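Local structure of carbohydrate binding protein (Flavobacterium johnsoniae, 3HZB) at residues D1-V5 / G16-I20; V5-Y11 / D37-R42; G46-I50 / S81-N87. The protein binds calcium through the betagamma-crystallin domain described here, and as a longer multidomain protein probably also binds carbohydrate. One frame throughout, in Å; residues are numbered along the deposited sequence.

Interaction 1 (D1-V5 / G16-I20); sequences DVITV and GGLTI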
loop_
_atom_site.group_PDB
_atom_site.type_symbol
_atom_site.label_atom_id
_atom_site.label_comp_id
_atom_site.label_asym_id
_atom_site.label_seq_id
_atom_site.Cartn_x
_atom_site.Cartn_y
_atom_site.Cartn_z
ATOM N N ASP B 1 5.389 -11.282 6.564
ATOM C CA ASP B 1 5.403 -11.042 5.092
ATOM C C ASP B 1 5.235 -9.563 4.773
ATOM O O ASP B 1 4.236 -8.944 5.142
ATOM C CB ASP B 1 4.286 -11.837 4.415
ATOM C CG ASP B 1 4.426 -13.330 4.623
ATOM O OD1 ASP B 1 5.499 -13.880 4.295
ATOM O OD2 ASP B 1 3.460 -13.954 5.112
ATOM N N VAL B 2 6.214 -9.002 4.075
ATOM C CA VAL B 2 6.179 -7.594 3.711
ATOM C C VAL B 2 5.427 -7.374 2.406
ATOM O O VAL B 2 5.121 -6.241 2.039
ATOM C CB VAL B 2 7.602 -7.025 3.569
ATOM C CG1 VAL B 2 8.298 -7.042 4.921
ATOM C CG2 VAL B 2 8.388 -7.839 2.554
ATOM N N ILE B 3 5.138 -8.464 1.704
ATOM C CA ILE B 3 4.411 -8.378 0.446
ATOM C C ILE B 3 3.427 -9.532 0.311
ATOM O O ILE B 3 3.757 -10.678 0.594
ATOM C CB ILE B 3 5.376 -8.393 -0.758
ATOM C CG1 ILE B 3 6.203 -7.100 -0.763
ATOM C CG2 ILE B 3 4.600 -8.541 -2.054
ATOM C CD1 ILE B 3 7.223 -7.025 -1.862
ATOM N N THR B 4 2.205 -9.214 -0.098
ATOM C CA THR B 4 1.190 -10.235 -0.292
ATOM C C THR B 4 0.670 -10.103 -1.719
ATOM O O THR B 4 0.337 -9.009 -2.167
ATOM C CB THR B 4 0.021 -10.072 0.704
ATOM O OG1 THR B 4 0.523 -10.164 2.044
ATOM C CG2 THR B 4 -1.010 -11.171 0.494
ATOM N N VAL B 5 0.637 -11.217 -2.439
ATOM C CA VAL B 5 0.151 -11.211 -3.812
ATOM C C VAL B 5 -1.196 -11.919 -3.840
ATOM O O VAL B 5 -1.352 -12.997 -3.265
ATOM C CB VAL B 5 1.152 -11.907 -4.755
ATOM C CG1 VAL B 5 2.449 -11.123 -4.766
ATOM C CG2 VAL B 5 1.411 -13.347 -4.300
ATOM N N GLY B 16 -0.639 -15.200 -1.407
ATOM C CA GLY B 16 0.634 -15.770 -1.017
ATOM C C GLY B 16 1.458 -14.683 -0.349
ATOM O O GLY B 16 1.505 -13.556 -0.832
ATOM N N GLY B 17 2.096 -15.013 0.767
ATOM C CA GLY B 17 2.910 -14.036 1.466
ATOM C C GLY B 17 4.372 -14.170 1.083
ATOM O O GLY B 17 4.915 -15.278 1.083
ATOM N N LEU B 18 5.007 -13.047 0.757
ATOM C CA LEU B 18 6.412 -13.051 0.362
ATOM C C LEU B 18 7.257 -12.175 1.286
ATOM O O LEU B 18 6.766 -11.210 1.871
ATOM C CB LEU B 18 6.570 -12.528 -1.070
ATOM C CG LEU B 18 5.600 -13.006 -2.156
ATOM C CD1 LEU B 18 5.941 -12.307 -3.471
ATOM C CD2 LEU B 18 5.672 -14.507 -2.308
ATOM N N THR B 19 8.529 -12.532 1.417
ATOM C CA THR B 19 9.466 -11.767 2.226
ATOM C C THR B 19 10.645 -11.468 1.309
ATOM O O THR B 19 10.610 -11.806 0.123
ATOM C CB THR B 19 9.960 -12.564 3.463
ATOM O OG1 THR B 19 10.526 -13.814 3.045
ATOM C CG2 THR B 19 8.810 -12.823 4.422
ATOM N N ILE B 20 11.678 -10.825 1.842
ATOM C CA ILE B 20 12.855 -10.509 1.039
ATOM C C ILE B 20 13.378 -11.783 0.391
ATOM O O ILE B 20 13.498 -12.817 1.049
ATOM C CB ILE B 20 13.971 -9.893 1.911
ATOM C CG1 ILE B 20 13.562 -8.489 2.364
ATOM C CG2 ILE B 20 15.282 -9.854 1.136
ATOM C CD1 ILE B 20 13.416 -7.495 1.227
#

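Interaction 2 (V5-Y11 / D37-R42); sequences VYKDCNY and DISSLR. With CA (calcium ion), chain L.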
loop_
_atom_site.group_PDB
_atom_site.type_symbol
_atom_site.label_atom_id
_atom_site.label_comp_id
_atom_site.label_asym_id
_atom_site.label_seq_id
_atom_site.Cartn_x
_atom_site.Cartn_y
_atom_site.Cartn_z
ATOM N N VAL B 5 0.637 -11.217 -2.439
ATOM C CA VAL B 5 0.151 -11.211 -3.812
ATOM C C VAL B 5 -1.196 -11.919 -3.840
ATOM O O VAL B 5 -1.352 -12.997 -3.265
ATOM C CB VAL B 5 1.152 -11.907 -4.755
ATOM C CG1 VAL B 5 2.449 -11.123 -4.766
ATOM C CG2 VAL B 5 1.411 -13.347 -4.300
ATOM N N TYR B 6 -2.168 -11.304 -4.505
ATOM C CA TYR B 6 -3.508 -11.870 -4.563
ATOM C C TYR B 6 -3.920 -12.349 -5.936
ATOM O O TYR B 6 -3.521 -11.785 -6.960
ATOM C CB TYR B 6 -4.542 -10.854 -4.074
ATOM C CG TYR B 6 -4.320 -10.362 -2.665
ATOM C CD1 TYR B 6 -3.370 -9.379 -2.395
ATOM C CD2 TYR B 6 -5.068 -10.868 -1.602
ATOM C CE1 TYR B 6 -3.167 -8.909 -1.107
ATOM C CE2 TYR B 6 -4.871 -10.402 -0.300
ATOM C CZ TYR B 6 -3.918 -9.422 -0.065
ATOM O OH TYR B 6 -3.702 -8.951 1.208
ATOM N N LYS B 7 -4.750 -13.386 -5.938
ATOM C CA LYS B 7 -5.253 -13.965 -7.168
ATOM C C LYS B 7 -6.184 -12.987 -7.877
ATOM O O LYS B 7 -6.129 -12.861 -9.083
ATOM C CB LYS B 7 -6.004 -15.266 -6.873
ATOM C CG LYS B 7 -6.480 -16.016 -8.118
ATOM C CD LYS B 7 -7.288 -17.253 -7.727
ATOM C CE LYS B 7 -7.668 -18.080 -8.947
ATOM N NZ LYS B 7 -6.481 -18.776 -9.526
ATOM N N ASP B 8 -7.034 -12.292 -7.128
ATOM C CA ASP B 8 -7.971 -11.344 -7.729
ATOM C C ASP B 8 -7.654 -9.888 -7.434
ATOM O O ASP B 8 -6.847 -9.577 -6.563
ATOM C CB ASP B 8 -9.399 -11.622 -7.245
ATOM C CG ASP B 8 -9.891 -12.996 -7.633
ATOM O OD1 ASP B 8 -9.388 -13.551 -8.630
ATOM O OD2 ASP B 8 -10.795 -13.514 -6.948
ATOM N N CYS B 9 -8.313 -8.996 -8.164
ATOM C CA CYS B 9 -8.133 -7.567 -7.959
ATOM C C CYS B 9 -8.758 -7.183 -6.622
ATOM O O CYS B 9 -9.523 -7.956 -6.048
ATOM C CB CYS B 9 -8.770 -6.792 -9.121
ATOM S SG CYS B 9 -7.660 -6.794 -10.565
ATOM N N ASN B 10 -8.407 -6.006 -6.115
ATOM C CA ASN B 10 -8.937 -5.527 -4.842
ATOM C C ASN B 10 -8.522 -6.374 -3.642
ATOM O O ASN B 10 -9.279 -6.522 -2.678
ATOM C CB ASN B 10 -10.461 -5.439 -4.914
ATOM C CG ASN B 10 -10.930 -4.384 -5.890
ATOM O OD1 ASN B 10 -12.028 -4.475 -6.441
ATOM N ND2 ASN B 10 -10.102 -3.365 -6.102
ATOM N N TYR B 11 -7.319 -6.937 -3.711
ATOM C CA TYR B 11 -6.768 -7.735 -2.618
ATOM C C TYR B 11 -7.689 -8.844 -2.115
ATOM O O TYR B 11 -7.947 -8.957 -0.914
ATOM C CB TYR B 11 -6.387 -6.804 -1.460
ATOM C CG TYR B 11 -5.773 -5.502 -1.932
ATOM C CD1 TYR B 11 -6.457 -4.291 -1.791
ATOM C CD2 TYR B 11 -4.538 -5.488 -2.579
ATOM C CE1 TYR B 11 -5.925 -3.095 -2.291
ATOM C CE2 TYR B 11 -3.999 -4.305 -3.081
ATOM C CZ TYR B 11 -4.697 -3.112 -2.938
ATOM O OH TYR B 11 -4.181 -1.952 -3.475
ATOM N N ASP B 37 -1.328 -15.441 -12.990
ATOM C CA ASP B 37 -2.530 -15.448 -12.164
ATOM C C ASP B 37 -2.661 -14.281 -11.187
ATOM O O ASP B 37 -3.766 -13.914 -10.815
ATOM C CB ASP B 37 -2.560 -16.769 -11.383
ATOM C CG ASP B 37 -3.913 -17.068 -10.763
ATOM O OD1 ASP B 37 -3.951 -17.371 -9.555
ATOM O OD2 ASP B 37 -4.930 -17.022 -11.483
ATOM N N ILE B 38 -1.548 -13.705 -10.749
ATOM C CA ILE B 38 -1.615 -12.599 -9.798
ATOM C C ILE B 38 -2.316 -11.369 -10.378
ATOM O O ILE B 38 -2.103 -11.017 -11.540
ATOM C CB ILE B 38 -0.195 -12.220 -9.307
ATOM C CG1 ILE B 38 0.407 -13.403 -8.541
ATOM C CG2 ILE B 38 -0.254 -10.984 -8.415
ATOM C CD1 ILE B 38 1.879 -13.229 -8.172
ATOM N N SER B 39 -3.161 -10.727 -9.568
ATOM C CA SER B 39 -3.898 -9.540 -10.010
ATOM C C SER B 39 -3.760 -8.304 -9.127
ATOM O O SER B 39 -4.019 -7.190 -9.576
ATOM C CB SER B 39 -5.377 -9.869 -10.175
ATOM O OG SER B 39 -5.565 -10.650 -11.331
ATOM N N SER B 40 -3.388 -8.489 -7.869
ATOM C CA SER B 40 -3.196 -7.341 -6.989
ATOM C C SER B 40 -2.134 -7.676 -5.954
ATOM O O SER B 40 -1.816 -8.850 -5.735
ATOM C CB SER B 40 -4.518 -6.919 -6.315
ATOM O OG SER B 40 -5.046 -7.912 -5.457
ATOM N N LEU B 41 -1.563 -6.643 -5.342
ATOM C CA LEU B 41 -0.519 -6.842 -4.347
ATOM C C LEU B 41 -0.517 -5.782 -3.266
ATOM O O LEU B 41 -0.753 -4.609 -3.533
ATOM C CB LEU B 41 0.874 -6.800 -4.983
ATOM C CG LEU B 41 1.298 -7.605 -6.204
ATOM C CD1 LEU B 41 0.739 -6.980 -7.474
ATOM C CD2 LEU B 41 2.822 -7.602 -6.259
ATOM N N ARG B 42 -0.240 -6.207 -2.041
ATOM C CA ARG B 42 -0.120 -5.272 -0.935
ATOM C C ARG B 42 1.379 -5.229 -0.690
ATOM O O ARG B 42 2.041 -6.268 -0.669
ATOM C CB ARG B 42 -0.820 -5.784 0.323
ATOM C CG ARG B 42 -2.325 -5.585 0.353
ATOM C CD ARG B 42 -2.888 -6.115 1.660
ATOM N NE ARG B 42 -4.348 -6.101 1.696
ATOM C CZ ARG B 42 -5.086 -5.034 1.984
ATOM N NH1 ARG B 42 -4.508 -3.872 2.268
ATOM N NH2 ARG B 42 -6.410 -5.130 1.986
HETATM CA CA CA L . -6.000 -13.101 -11.504
HETATM O O HOH W 1 -8.704 -12.707 -11.047
HETATM O O HOH W 2 -6.937 -7.998 1.581
HETATM O O HOH W 3 -6.796 -15.505 -12.082
HETATM O O HOH W 4 -7.615 -12.242 -13.399
#

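Interaction 3 (G46-I50 / S81-N87); sequences GYQAI and SIRVIAN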
loop_
_atom_site.group_PDB
_atom_site.type_symbol
_atom_site.label_atom_id
_atom_site.label_comp_id
_atom_site.label_asym_id
_atom_site.label_seq_id
_atom_site.Cartn_x
_atom_site.Cartn_y
_atom_site.Cartn_z
ATOM N N GLY B 46 8.787 0.357 2.782
ATOM C CA GLY B 46 10.166 -0.038 3.018
ATOM C C GLY B 46 10.586 -1.234 2.192
ATOM O O GLY B 46 11.750 -1.634 2.211
ATOM N N TYR B 47 9.636 -1.806 1.457
ATOM C CA TYR B 47 9.910 -2.967 0.621
ATOM C C TYR B 47 9.257 -2.788 -0.732
ATOM O O TYR B 47 8.397 -1.929 -0.903
ATOM C CB TYR B 47 9.367 -4.223 1.295
ATOM C CG TYR B 47 9.973 -4.446 2.651
ATOM C CD1 TYR B 47 11.214 -5.066 2.786
ATOM C CD2 TYR B 47 9.343 -3.972 3.799
ATOM C CE1 TYR B 47 11.814 -5.206 4.031
ATOM C CE2 TYR B 47 9.935 -4.106 5.053
ATOM C CZ TYR B 47 11.171 -4.723 5.160
ATOM O OH TYR B 47 11.764 -4.861 6.394
ATOM N N GLN B 48 9.668 -3.599 -1.697
ATOM C CA GLN B 48 9.095 -3.513 -3.029
ATOM C C GLN B 48 9.230 -4.819 -3.785
ATOM O O GLN B 48 10.100 -5.639 -3.487
ATOM C CB GLN B 48 9.751 -2.379 -3.815
ATOM C CG GLN B 48 11.264 -2.401 -3.794
ATOM C CD GLN B 48 11.862 -1.150 -4.412
ATOM O OE1 GLN B 48 13.065 -0.901 -4.302
ATOM N NE2 GLN B 48 11.025 -0.360 -5.069
ATOM N N ALA B 49 8.348 -5.013 -4.758
ATOM C CA ALA B 49 8.363 -6.222 -5.563
ATOM C C ALA B 49 8.712 -5.905 -7.008
ATOM O O ALA B 49 8.163 -4.980 -7.602
ATOM C CB ALA B 49 7.006 -6.914 -5.500
ATOM N N ILE B 50 9.655 -6.661 -7.556
ATOM C CA ILE B 50 10.039 -6.502 -8.949
ATOM C C ILE B 50 9.350 -7.663 -9.656
ATOM O O ILE B 50 9.634 -8.827 -9.359
ATOM C CB ILE B 50 11.554 -6.658 -9.164
ATOM C CG1 ILE B 50 12.329 -5.685 -8.267
ATOM C CG2 ILE B 50 11.873 -6.439 -10.633
ATOM C CD1 ILE B 50 11.994 -4.224 -8.504
ATOM N N SER B 81 7.469 -14.747 -12.259
ATOM C CA SER B 81 8.498 -14.770 -11.228
ATOM C C SER B 81 8.562 -13.396 -10.578
ATOM O O SER B 81 8.194 -12.387 -11.189
ATOM C CB SER B 81 9.867 -15.196 -11.787
ATOM O OG SER B 81 10.323 -14.347 -12.816
ATOM N N ILE B 82 9.013 -13.369 -9.330
ATOM C CA ILE B 82 9.080 -12.133 -8.564
ATOM C C ILE B 82 10.292 -12.087 -7.654
ATOM O O ILE B 82 10.765 -13.118 -7.174
ATOM C CB ILE B 82 7.840 -11.995 -7.652
ATOM C CG1 ILE B 82 6.563 -12.038 -8.487
ATOM C CG2 ILE B 82 7.918 -10.712 -6.844
ATOM C CD1 ILE B 82 5.298 -12.082 -7.650
ATOM N N ARG B 83 10.786 -10.876 -7.419
ATOM C CA ARG B 83 11.906 -10.666 -6.524
ATOM C C ARG B 83 11.494 -9.542 -5.590
ATOM O O ARG B 83 11.011 -8.496 -6.032
ATOM C CB ARG B 83 13.172 -10.294 -7.299
ATOM C CG ARG B 83 13.714 -11.439 -8.148
ATOM C CD ARG B 83 14.960 -11.024 -8.892
ATOM N NE ARG B 83 16.031 -10.639 -7.979
ATOM C CZ ARG B 83 16.778 -9.553 -8.134
ATOM N NH1 ARG B 83 16.562 -8.745 -9.167
ATOM N NH2 ARG B 83 17.740 -9.275 -7.258
ATOM N N VAL B 84 11.654 -9.788 -4.295
ATOM C CA VAL B 84 11.308 -8.823 -3.269
ATOM C C VAL B 84 12.612 -8.246 -2.737
ATOM O O VAL B 84 13.505 -8.992 -2.335
ATOM C CB VAL B 84 10.535 -9.503 -2.116
ATOM C CG1 VAL B 84 10.174 -8.480 -1.053
ATOM C CG2 VAL B 84 9.271 -10.167 -2.661
ATOM N N ILE B 85 12.719 -6.920 -2.752
ATOM C CA ILE B 85 13.918 -6.235 -2.282
ATOM C C ILE B 85 13.562 -5.054 -1.380
ATOM O O ILE B 85 12.420 -4.605 -1.344
ATOM C CB ILE B 85 14.751 -5.696 -3.467
ATOM C CG1 ILE B 85 13.948 -4.639 -4.230
ATOM C CG2 ILE B 85 15.146 -6.839 -4.391
ATOM C CD1 ILE B 85 14.706 -4.008 -5.380
ATOM N N ALA B 86 14.551 -4.552 -0.652
ATOM C CA ALA B 86 14.323 -3.418 0.230
ATOM C C ALA B 86 14.024 -2.180 -0.607
ATOM O O ALA B 86 14.462 -2.075 -1.755
ATOM C CB ALA B 86 15.553 -3.177 1.100
ATOM N N ASN B 87 13.270 -1.251 -0.032
ATOM C CA ASN B 87 12.925 -0.009 -0.714
ATOM C C ASN B 87 13.301 1.169 0.179
ATOM O O ASN B 87 13.970 0.935 1.205
ATOM C CB ASN B 87 11.425 0.045 -1.026
ATOM C CG ASN B 87 11.051 1.253 -1.872
ATOM O OD1 ASN B 87 9.871 1.574 -2.037
ATOM N ND2 ASN B 87 12.057 1.925 -2.422
HETATM O O HOH W 5 7.586 0.460 -0.558
#

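Interaction 1 (D1-V5 / G16-I20)
D1 lays its carboxylate against the backbone of G17, with OD1 3.4 Å from G17 C. The methyl CG2 of T19 also comes up to OD1. G17 has no side chain, so the carboxylate can lie close over its CA.

V2 and I3 then share one partner. Both backbone N atoms use L18 O, which makes a classic beta bulge. The bond from I3 N to L18 O is 3.2 Å, and the one from V2 N is weak. I3 O takes a nearly straight bond in return from L18 N, at 2.7 Å and 171°.

T4 faces G17 as a non-hydrogen-bonded pair, and its OG1 is held by Q45 of the second subunit. V5 and G16 exchange two bonds, and V5 N to G16 O measures 3.0 Å. With CG1 of V5 beside the backbone N (chi1 -64°), this methyl reaches L18 CD1 at 3.9 Å. The two side chains cross at about a right angle.

The pair is the hairpin of strands 3-6 and 15-18. Strand 3-6 lies between 15-18 and 40-43 in one antiparallel sheet. I3 and L18 pack on V84 of strand 81-86, in the other sheet.

Interaction 2 (V5-Y11 / D37-R42)
S40 OG is gripped twice. It donates to D8 O at 2.7 Å, in the carbonyl plane, and accepts a weak bond from Y11 N. With chi1 at 64°, OG sits between the backbone N and the carbonyl carbon, which turns it to the folded chain of 5-11. This is the betagamma-crystallin calcium motif: D36 to S40 fit the end of the N/D-N/D-X-X-S/T-S sequence, and Y6 and Y11 are the aromatic positions of the crystallin signature.

Y6 and S40 pair as antiparallel strands. Y6 N bonds S40 O, and Y6 O takes a nearly linear bond of 2.8 Å from S39 N. S40 N adds a weak one to the same Y6 O, so S39 and S40 form a classic beta bulge opposite Y6.

S39 OG, on the bulge, binds the calcium ion at 2.5 Å. K7 O and D37 O bind the same ion, with three waters and D77. N76 also bonds S39 OG, and so positions this ligand. K7 has a second role. Its NZ makes a salt bridge of 2.9 Å with D37 OD1, on the syn side of the carboxylate. D37 OD2 takes a bond from one of the calcium waters. C9 is tied by a disulfide to C70.

V5 packs its CB on I38 CD1 on the inner side. At the far end, Y11 CA sits over the centre of the Y6 ring. The R42 guanidinium lies against the Y11 ring as an off-centre cation-pi contact, the planes 35° apart. NH1 of R42 bonds N65 O of the second subunit. R42 NE meets Y6 OH at its guanidinium edge, through a weak bond of 3.0 Å.

Interaction 3 (G46-I50 / S81-N87)
Strands 47-52 and 81-86 are neighbours in the sheet of the second crystallin Greek key. Their short segments run antiparallel at 157°, with a closest axis approach of 4.7 Å. Two hydrogen-bonded pairs hold them. Q48 and I85 exchange bonds, each 3.0 Å long: Q48 N to I85 O and I85 N to Q48 O. I50 N gives R83 O a nearly straight bond of 2.7 Å, and R83 N returns one to I50 O. Between these pairs, A49 and V84 face each other without backbone hydrogen bonds. CA-H groups fill in there, such as V84 CA on Q48 O. Past the pairs, N87 N bonds G46 O at 2.7 Å, but it lies above the carbonyl plane rather than on a lone pair.

One face of the pair carries Q48, I50, R83 and I85. CG of Q48 meets CG1 of I85 at 3.5 Å, and I50 CG1 comes to I85 CD1. The end of the I85 side chain leans to the neighbouring strand, with CG1 about equally far round from the backbone N and from the carbonyl carbon (chi1 64°). The amides of Q48 and N87 stack, their planes 14° apart. R83 reaches away to other partners: NE forms a salt bridge with D22, and NH1 bonds Y52 OH.

The other face carries A49 and V84, and both pack on I3 of the opposite sheet. I82 joins them, its CG2 lying 4.1 Å from A49 CB. This face is the inner one, buried between the sheets. Strand 21-23 lies beside 81-86 and strand 60-64 beside 47-52. Strand 21-23 comes from the first half of the chain, and such an exchange of a strand between the two sheets is typical of the betagamma-crystallin double Greek key.

How the interactions relate
Interactions 1 and 2 share V5 and strand 3-6, the middle strand of the first sheet, and their centres are about 12 Å apart. Their segments alternate along the chain. T4 O probably takes a hydrogen bond from R42 N, which ties strand 40-43 to strand 3-6, as interaction 1 ties 15-18. Interaction 3 follows later in the chain and joins the two central strands of the second sheet. Its centre is about 9 Å from that of interaction 1 and about 15 Å from that of interaction 2. The sheets meet face to face, with I3 on V84 and I38 on I82. The calcium site of K7, D37, S39 and D77 lies in interaction 2, at one end of this shared core. Interactions 1 and 2 also touch the second subunit.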